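PDB 3B7M: cellulase from Rhodothermus marinus, which probably hydrolyses internal beta-1,4-glucosidic bonds of cellulose as a family 12 endoglucanase. Local coordinates for residues A[97-102]-A[112-117]; A[143-148]-A[156-161]. All blocks are in the same frame, centred on the assembly; numbering follows the deposited sequence.

Contact 1: A[97-102]-A[112-117]; sequences DIFFAA and DAELMI
Ile98 and Leu115 bind each other through both backbone N-H groups, with Ile98 N to Leu115 O at 2.7 Å and Leu115 N to Ile98 O at 2.8 Å; the second is nearly linear, at 175° on the hydrogen. Phe100 and Ala113 repeat this reciprocal pattern two residues on, making 97-101 and 112-117 regular antiparallel partners in a hairpin. Phe99 and Glu114 lie between them, and Asp97 and Met116 form the next non-hydrogen-bonded pair beyond Ile98 and Leu115. On their side of the sheet the carboxylates of Asp97 and Glu114 meet, Asp97 OD2 lying 2.8 Å from Glu114 OE2 with the planes turned 31° apart. Glu114 gets there with CG anti to its backbone N (chi1 179°) and an extended chain, which runs alongside the Phe99 ring in the same direction; Phe99 CE1 comes within 3.5 Å of Glu114 CD. Met116, across from Asp97, also touches Glu198 of strand 189-199. The other face is hydrocarbon: Leu115 CB meets the edge of the Phe100 ring at CE1, 3.9 Å away, and the Ile98 and Ile117 CD1 methyls are 4.4 Å apart. Helix 171-181 covers Phe100, Leu115 and Ile117. The hairpin therefore separates a face with carboxylates among apolar groups from a wholly hydrocarbon one, consistent with the family 12 jelly roll, whose sheet lines the substrate cleft on one side.

Contact 2: A[143-148]-A[156-161]; sequences EVWYAD and SYVRTT
Trp145 turns the edge of its indole to the carbonyl of Ser156, whose O lies near the ring plane and 3.9 Å from Trp145 CD1. At the same edge Trp145 NE1 donates to Glu143 OE1 (3.1 Å, 152° at the hydrogen); the acceptor is almost in the indole plane, whereas the nitrogen approaches from above the plane of the carboxylate. Val158 comes to the indole obliquely, placing CG2 3.8 Å from Trp145 CD1. On the opposite face of the sheet, the Tyr157 ring lies side by side with Val144, and its CE2 is 3.8 Å from Val144 CG2. Phe174 meets this tyrosine ring edge-to-face, and Asp177 hydrogen-bonds its hydroxyl, connecting the hairpin to helix 171-181. Beneath the side chains, Glu143 pairs with Val158 and Trp145 with Ser156 through reciprocal N-H to O bonds, Trp145 N to Ser156 O being 2.8 Å. Thr160, just past the strand, brings CG2 to 4.1 Å from Glu143 CG. The carboxylate of Glu143 is held twice, through OE1 by the indole and through OE2 by a salt bridge to Arg131 on the adjoining strand 130-137. Backbone bonds and apolar contacts thus join the two strands, while the polar links of Glu143 restrain the indole's rotation within its own strand and tie that strand to 130-137.

Both contacts are antiparallel hairpin pairings in one sheet of the jelly roll, joined where strands 112-122 and 152-159 run parallel: Met116 O and Tyr157 N, 2.9 Å apart, probably hydrogen-bond, and Leu115 packs on Tyr157. Contact 1 is the more buried, in the middle of the sheet; contact 2 is partly buried, nearer its margin, with strand 130-137 as the outermost neighbour. Helix 171-181 covers the apolar side of contact 1 and reaches contact 2 through Tyr157. Their other sides differ: two carboxylates lie close together in the central pair, acid beside acid, whereas near the margin the acid is matched with donors.

Contact 1: A[97-102]-A[112-117]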
ATOM      1  N   ASP A  97      -1.671   0.420   0.430  1.00 14.80           N
ATOM      2  CA  ASP A  97      -2.661  -0.499  -0.108  1.00 16.47           C
ATOM      3  C   ASP A  97      -3.560  -0.932   1.054  1.00 16.94           C
ATOM      4  O   ASP A  97      -3.080  -1.477   2.057  1.00 16.43           O
ATOM      5  CB  ASP A  97      -1.952  -1.705  -0.728  1.00 17.74           C
ATOM      6  CG  ASP A  97      -2.733  -2.350  -1.878  1.00 20.65           C
ATOM      7  OD1 ASP A  97      -3.855  -1.912  -2.211  1.00 22.65           O
ATOM      8  OD2 ASP A  97      -2.187  -3.313  -2.459  1.00 24.77           O
ATOM      9  N   ILE A  98      -4.851  -0.653   0.938  1.00 17.24           N
ATOM     10  CA  ILE A  98      -5.816  -0.965   1.986  1.00 18.30           C
ATOM     11  C   ILE A  98      -6.889  -1.905   1.426  1.00 19.08           C
ATOM     12  O   ILE A  98      -7.494  -1.615   0.379  1.00 18.91           O
ATOM     13  CB  ILE A  98      -6.474   0.311   2.558  1.00 17.80           C
ATOM     14  CG1 ILE A  98      -5.390   1.362   2.906  1.00 19.69           C
ATOM     15  CG2 ILE A  98      -7.292  -0.033   3.788  1.00 17.99           C
ATOM     16  CD1 ILE A  98      -5.917   2.708   3.392  1.00 19.46           C
ATOM     17  N   PHE A  99      -7.119  -3.028   2.108  1.00 19.13           N
ATOM     18  CA  PHE A  99      -8.057  -4.034   1.593  1.00 20.06           C
ATOM     19  C   PHE A  99      -9.364  -4.150   2.372  1.00 19.37           C
ATOM     20  O   PHE A  99      -9.364  -4.174   3.609  1.00 18.46           O
ATOM     21  CB  PHE A  99      -7.375  -5.396   1.483  1.00 21.45           C
ATOM     22  CG  PHE A  99      -6.388  -5.472   0.360  1.00 24.86           C
ATOM     23  CD1 PHE A  99      -6.822  -5.704  -0.949  1.00 27.91           C
ATOM     24  CD2 PHE A  99      -5.027  -5.294   0.598  1.00 26.39           C
ATOM     25  CE1 PHE A  99      -5.906  -5.763  -2.003  1.00 29.28           C
ATOM     26  CE2 PHE A  99      -4.101  -5.358  -0.451  1.00 27.88           C
ATOM     27  CZ  PHE A  99      -4.541  -5.592  -1.749  1.00 27.73           C
ATOM     28  N   PHE A 100     -10.469  -4.211   1.623  1.00 19.14           N
ATOM     29  CA  PHE A 100     -11.815  -4.341   2.172  1.00 19.19           C
ATOM     30  C   PHE A 100     -12.480  -5.564   1.587  1.00 20.01           C
ATOM     31  O   PHE A 100     -12.291  -5.868   0.408  1.00 19.81           O
ATOM     32  CB  PHE A 100     -12.680  -3.133   1.816  1.00 18.95           C
ATOM     33  CG  PHE A 100     -12.097  -1.822   2.247  1.00 19.40           C
ATOM     34  CD1 PHE A 100     -11.164  -1.168   1.452  1.00 18.44           C
ATOM     35  CD2 PHE A 100     -12.470  -1.244   3.446  1.00 19.11           C
ATOM     36  CE1 PHE A 100     -10.621   0.060   1.850  1.00 19.08           C
ATOM     37  CE2 PHE A 100     -11.926  -0.022   3.845  1.00 19.74           C
ATOM     38  CZ  PHE A 100     -11.008   0.624   3.032  1.00 19.04           C
ATOM     39  N   ALA A 101     -13.277  -6.251   2.404  1.00 20.34           N
ATOM     40  CA  ALA A 101     -14.064  -7.381   1.929  1.00 20.75           C
ATOM     41  C   ALA A 101     -15.429  -7.417   2.610  1.00 21.23           C
ATOM     42  O   ALA A 101     -15.561  -7.084   3.801  1.00 20.63           O
ATOM     43  CB  ALA A 101     -13.318  -8.681   2.168  1.00 20.77           C
ATOM     44  N   ALA A 102     -16.443  -7.817   1.849  1.00 21.83           N
ATOM     45  CA  ALA A 102     -17.769  -8.025   2.402  1.00 23.25           C
ATOM     46  C   ALA A 102     -17.736  -9.167   3.420  1.00 24.06           C
ATOM     47  O   ALA A 102     -18.381  -9.101   4.470  1.00 23.61           O
ATOM     48  CB  ALA A 102     -18.766  -8.327   1.291  1.00 23.60           C
ATOM     49  N   ASP A 112     -15.304  -6.964  -2.887  1.00 35.78           N
ATOM     50  CA  ASP A 112     -13.937  -6.821  -2.428  1.00 34.29           C
ATOM     51  C   ASP A 112     -13.370  -5.560  -3.072  1.00 32.81           C
ATOM     52  O   ASP A 112     -13.685  -5.252  -4.228  1.00 32.05           O
ATOM     53  CB  ASP A 112     -13.137  -8.015  -2.907  1.00 35.33           C
ATOM     54  CG  ASP A 112     -11.761  -8.073  -2.313  1.00 38.37           C
ATOM     55  OD1 ASP A 112     -11.588  -7.714  -1.132  1.00 42.60           O
ATOM     56  OD2 ASP A 112     -10.834  -8.507  -3.024  1.00 42.75           O
ATOM     57  N   ALA A 113     -12.555  -4.823  -2.318  1.00 30.49           N
ATOM     58  CA  ALA A 113     -11.951  -3.601  -2.832  1.00 28.34           C
ATOM     59  C   ALA A 113     -10.536  -3.379  -2.322  1.00 27.16           C
ATOM     60  O   ALA A 113     -10.137  -3.860  -1.258  1.00 25.87           O
ATOM     61  CB  ALA A 113     -12.828  -2.390  -2.536  1.00 28.14           C
ATOM     62  N   GLU A 114      -9.796  -2.624  -3.117  1.00 26.01           N
ATOM     63  CA  GLU A 114      -8.425  -2.285  -2.840  1.00 25.23           C
ATOM     64  C   GLU A 114      -8.340  -0.777  -2.975  1.00 23.23           C
ATOM     65  O   GLU A 114      -8.675  -0.232  -4.031  1.00 22.89           O
ATOM     66  CB  GLU A 114      -7.543  -2.977  -3.879  1.00 25.10           C
ATOM     67  CG  GLU A 114      -6.062  -2.712  -3.758  1.00 26.60           C
ATOM     68  CD  GLU A 114      -5.198  -3.593  -4.681  1.00 28.76           C
ATOM     69  OE1 GLU A 114      -5.736  -4.462  -5.427  1.00 31.91           O
ATOM     70  OE2 GLU A 114      -3.960  -3.410  -4.659  1.00 32.09           O
ATOM     71  N   LEU A 115      -7.927  -0.110  -1.901  1.00 21.02           N
ATOM     72  CA  LEU A 115      -7.734   1.338  -1.920  1.00 19.94           C
ATOM     73  C   LEU A 115      -6.255   1.677  -1.779  1.00 18.80           C
ATOM     74  O   LEU A 115      -5.621   1.325  -0.782  1.00 18.45           O
ATOM     75  CB  LEU A 115      -8.544   2.018  -0.813  1.00 19.79           C
ATOM     76  CG  LEU A 115      -8.782   3.532  -0.885  1.00 21.21           C
ATOM     77  CD1 LEU A 115     -10.114   3.901  -0.240  1.00 21.62           C
ATOM     78  CD2 LEU A 115      -7.656   4.315  -0.230  1.00 21.51           C
ATOM     79  N   MET A 116      -5.732   2.359  -2.788  1.00 17.37           N
ATOM     80  CA  MET A 116      -4.328   2.756  -2.850  1.00 17.68           C
ATOM     81  C   MET A 116      -4.144   4.262  -2.662  1.00 16.40           C
ATOM     82  O   MET A 116      -4.970   5.067  -3.098  1.00 15.93           O
ATOM     83  CB  MET A 116      -3.698   2.349  -4.185  1.00 16.70           C
ATOM     84  CG  MET A 116      -3.854   0.869  -4.555  1.00 18.34           C
ATOM     85  SD  MET A 116      -2.639   0.374  -5.796  1.00 21.41           S
ATOM     86  CE  MET A 116      -1.193   0.170  -4.752  1.00 21.23           C
ATOM     87  N   ILE A 117      -3.051   4.629  -2.012  1.00 15.60           N
ATOM     88  CA  ILE A 117      -2.686   6.028  -1.854  1.00 15.15           C
ATOM     89  C   ILE A 117      -1.244   6.141  -2.273  1.00 15.02           C
ATOM     90  O   ILE A 117      -0.360   5.586  -1.621  1.00 15.12           O
ATOM     91  CB  ILE A 117      -2.888   6.490  -0.411  1.00 15.29           C
ATOM     92  CG1 ILE A 117      -4.330   6.203   0.029  1.00 14.71           C
ATOM     93  CG2 ILE A 117      -2.492   7.974  -0.232  1.00 15.09           C
ATOM     94  CD1 ILE A 117      -4.604   6.458   1.521  1.00 15.46           C
TER

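Contact 2: A[143-148]-A[156-161]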
ATOM      1  N   GLU A 143      -5.481  13.006  -7.375  1.00 21.84           N
ATOM      2  CA  GLU A 143      -6.221  12.468  -8.512  1.00 22.42           C
ATOM      3  C   GLU A 143      -6.845  11.155  -8.069  1.00 21.74           C
ATOM      4  O   GLU A 143      -6.194  10.359  -7.379  1.00 20.85           O
ATOM      5  CB  GLU A 143      -5.313  12.137  -9.698  1.00 22.49           C
ATOM      6  CG  GLU A 143      -4.438  13.232 -10.233  1.00 23.74           C
ATOM      7  CD  GLU A 143      -3.554  12.730 -11.383  1.00 25.04           C
ATOM      8  OE1 GLU A 143      -3.069  11.556 -11.328  1.00 27.34           O
ATOM      9  OE2 GLU A 143      -3.343  13.518 -12.337  1.00 27.22           O
ATOM     10  N   VAL A 144      -8.084  10.925  -8.491  1.00 20.81           N
ATOM     11  CA  VAL A 144      -8.801   9.709  -8.163  1.00 20.77           C
ATOM     12  C   VAL A 144      -8.869   8.877  -9.436  1.00 20.92           C
ATOM     13  O   VAL A 144      -9.276   9.370 -10.488  1.00 19.66           O
ATOM     14  CB  VAL A 144     -10.237   9.999  -7.633  1.00 20.88           C
ATOM     15  CG1 VAL A 144     -10.930   8.705  -7.175  1.00 20.63           C
ATOM     16  CG2 VAL A 144     -10.192  11.011  -6.477  1.00 21.71           C
ATOM     17  N   TRP A 145      -8.446   7.621  -9.318  1.00 20.83           N
ATOM     18  CA  TRP A 145      -8.497   6.664 -10.403  1.00 21.76           C
ATOM     19  C   TRP A 145      -9.380   5.514  -9.950  1.00 23.22           C
ATOM     20  O   TRP A 145      -9.350   5.116  -8.775  1.00 23.42           O
ATOM     21  CB  TRP A 145      -7.097   6.142 -10.744  1.00 21.24           C
ATOM     22  CG  TRP A 145      -6.137   7.201 -11.231  1.00 21.12           C
ATOM     23  CD1 TRP A 145      -5.542   8.184 -10.483  1.00 20.11           C
ATOM     24  CD2 TRP A 145      -5.673   7.381 -12.572  1.00 19.72           C
ATOM     25  NE1 TRP A 145      -4.735   8.956 -11.277  1.00 20.67           N
ATOM     26  CE2 TRP A 145      -4.793   8.483 -12.564  1.00 20.58           C
ATOM     27  CE3 TRP A 145      -5.917   6.719 -13.780  1.00 20.00           C
ATOM     28  CZ2 TRP A 145      -4.151   8.939 -13.717  1.00 20.67           C
ATOM     29  CZ3 TRP A 145      -5.278   7.179 -14.931  1.00 20.91           C
ATOM     30  CH2 TRP A 145      -4.406   8.277 -14.888  1.00 20.90           C
ATOM     31  N   TYR A 146     -10.151   4.971 -10.881  1.00 24.54           N
ATOM     32  CA  TYR A 146     -11.056   3.880 -10.562  1.00 26.27           C
ATOM     33  C   TYR A 146     -11.036   2.793 -11.628  1.00 27.09           C
ATOM     34  O   TYR A 146     -11.097   3.079 -12.827  1.00 25.93           O
ATOM     35  CB  TYR A 146     -12.482   4.400 -10.341  1.00 26.92           C
ATOM     36  CG  TYR A 146     -13.474   3.308 -10.012  1.00 28.46           C
ATOM     37  CD1 TYR A 146     -13.410   2.639  -8.794  1.00 29.08           C
ATOM     38  CD2 TYR A 146     -14.471   2.934 -10.924  1.00 30.16           C
ATOM     39  CE1 TYR A 146     -14.303   1.631  -8.477  1.00 30.50           C
ATOM     40  CE2 TYR A 146     -15.385   1.912 -10.612  1.00 30.35           C
ATOM     41  CZ  TYR A 146     -15.287   1.272  -9.382  1.00 30.19           C
ATOM     42  OH  TYR A 146     -16.156   0.260  -9.031  1.00 31.54           O
ATOM     43  N   ALA A 147     -10.951   1.547 -11.162  1.00 28.64           N
ATOM     44  CA  ALA A 147     -10.998   0.367 -12.016  1.00 30.48           C
ATOM     45  C   ALA A 147     -12.045  -0.594 -11.495  1.00 32.19           C
ATOM     46  O   ALA A 147     -12.058  -0.949 -10.304  1.00 31.23           O
ATOM     47  CB  ALA A 147      -9.648  -0.320 -12.063  1.00 30.44           C
ATOM     48  N   ASP A 148     -12.939  -0.990 -12.392  1.00 34.81           N
ATOM     49  CA  ASP A 148     -13.868  -2.065 -12.109  1.00 37.92           C
ATOM     50  C   ASP A 148     -13.528  -3.213 -13.040  1.00 39.37           C
ATOM     51  O   ASP A 148     -14.267  -3.500 -13.987  1.00 39.91           O
ATOM     52  CB  ASP A 148     -15.315  -1.616 -12.317  1.00 38.49           C
ATOM     53  CG  ASP A 148     -16.323  -2.584 -11.700  1.00 41.01           C
ATOM     54  OD1 ASP A 148     -16.063  -3.817 -11.685  1.00 41.47           O
ATOM     55  OD2 ASP A 148     -17.383  -2.101 -11.220  1.00 43.55           O
ATOM     56  N   SER A 156      -7.564   4.356  -6.555  1.00 19.59           N
ATOM     57  CA  SER A 156      -6.243   4.921  -6.290  1.00 18.31           C
ATOM     58  C   SER A 156      -6.306   6.431  -6.173  1.00 18.07           C
ATOM     59  O   SER A 156      -6.891   7.098  -7.028  1.00 18.01           O
ATOM     60  CB  SER A 156      -5.257   4.560  -7.398  1.00 18.24           C
ATOM     61  OG  SER A 156      -5.183   3.162  -7.610  1.00 17.96           O
ATOM     62  N   TYR A 157      -5.703   6.956  -5.106  1.00 17.40           N
ATOM     63  CA  TYR A 157      -5.545   8.394  -4.891  1.00 16.90           C
ATOM     64  C   TYR A 157      -4.077   8.713  -5.089  1.00 16.79           C
ATOM     65  O   TYR A 157      -3.217   8.127  -4.425  1.00 16.91           O
ATOM     66  CB  TYR A 157      -5.988   8.775  -3.472  1.00 16.78           C
ATOM     67  CG  TYR A 157      -7.465   8.540  -3.219  1.00 17.19           C
ATOM     68  CD1 TYR A 157      -7.946   7.269  -2.868  1.00 17.14           C
ATOM     69  CD2 TYR A 157      -8.379   9.586  -3.333  1.00 15.83           C
ATOM     70  CE1 TYR A 157      -9.316   7.058  -2.639  1.00 16.94           C
ATOM     71  CE2 TYR A 157      -9.740   9.392  -3.112  1.00 18.61           C
ATOM     72  CZ  TYR A 157     -10.207   8.127  -2.776  1.00 17.86           C
ATOM     73  OH  TYR A 157     -11.553   7.948  -2.548  1.00 17.98           O
ATOM     74  N   VAL A 158      -3.784   9.605  -6.027  1.00 16.25           N
ATOM     75  CA  VAL A 158      -2.403   9.939  -6.383  1.00 16.53           C
ATOM     76  C   VAL A 158      -2.158  11.401  -6.042  1.00 16.56           C
ATOM     77  O   VAL A 158      -2.758  12.293  -6.640  1.00 16.08           O
ATOM     78  CB  VAL A 158      -2.122   9.676  -7.891  1.00 16.42           C
ATOM     79  CG1 VAL A 158      -0.669   9.917  -8.231  1.00 17.36           C
ATOM     80  CG2 VAL A 158      -2.511   8.243  -8.268  1.00 16.92           C
ATOM     81  N   ARG A 159      -1.302  11.629  -5.052  1.00 16.76           N
ATOM     82  CA  ARG A 159      -0.919  12.975  -4.632  1.00 16.82           C
ATOM     83  C   ARG A 159      -0.351  13.772  -5.790  1.00 16.90           C
ATOM     84  O   ARG A 159       0.608  13.348  -6.404  1.00 16.97           O
ATOM     85  CB  ARG A 159       0.124  12.883  -3.526  1.00 16.75           C
ATOM     86  CG  ARG A 159      -0.069  13.926  -2.428  1.00 16.49           C
ATOM     87  CD  ARG A 159       1.001  13.800  -1.383  1.00 15.14           C
ATOM     88  NE  ARG A 159       0.723  14.616  -0.194  1.00 15.15           N
ATOM     89  CZ  ARG A 159       1.203  15.844   0.005  1.00 15.19           C
ATOM     90  NH1 ARG A 159       1.977  16.421  -0.913  1.00 11.99           N
ATOM     91  NH2 ARG A 159       0.903  16.497   1.126  1.00 14.18           N
ATOM     92  N   THR A 160      -0.942  14.923  -6.091  1.00 17.31           N
ATOM     93  CA  THR A 160      -0.463  15.744  -7.221  1.00 17.98           C
ATOM     94  C   THR A 160       0.881  16.380  -6.895  1.00 17.84           C
ATOM     95  O   THR A 160       1.659  16.689  -7.796  1.00 18.03           O
ATOM     96  CB  THR A 160      -1.458  16.848  -7.614  1.00 17.57           C
ATOM     97  OG1 THR A 160      -1.697  17.680  -6.476  1.00 20.23           O
ATOM     98  CG2 THR A 160      -2.769  16.247  -8.033  1.00 18.47           C
ATOM     99  N   THR A 161       1.145  16.605  -5.609  1.00 17.74           N
ATOM    100  CA  THR A 161       2.508  16.927  -5.199  1.00 17.29           C
ATOM    101  C   THR A 161       3.191  15.793  -4.424  1.00 16.72           C
ATOM    102  O   THR A 161       2.754  15.434  -3.325  1.00 16.93           O
ATOM    103  CB  THR A 161       2.702  18.373  -4.612  1.00 17.66           C
ATOM    104  OG1 THR A 161       3.383  18.323  -3.351  1.00 20.07           O
ATOM    105  CG2 THR A 161       1.422  19.128  -4.507  1.00 16.82           C
TER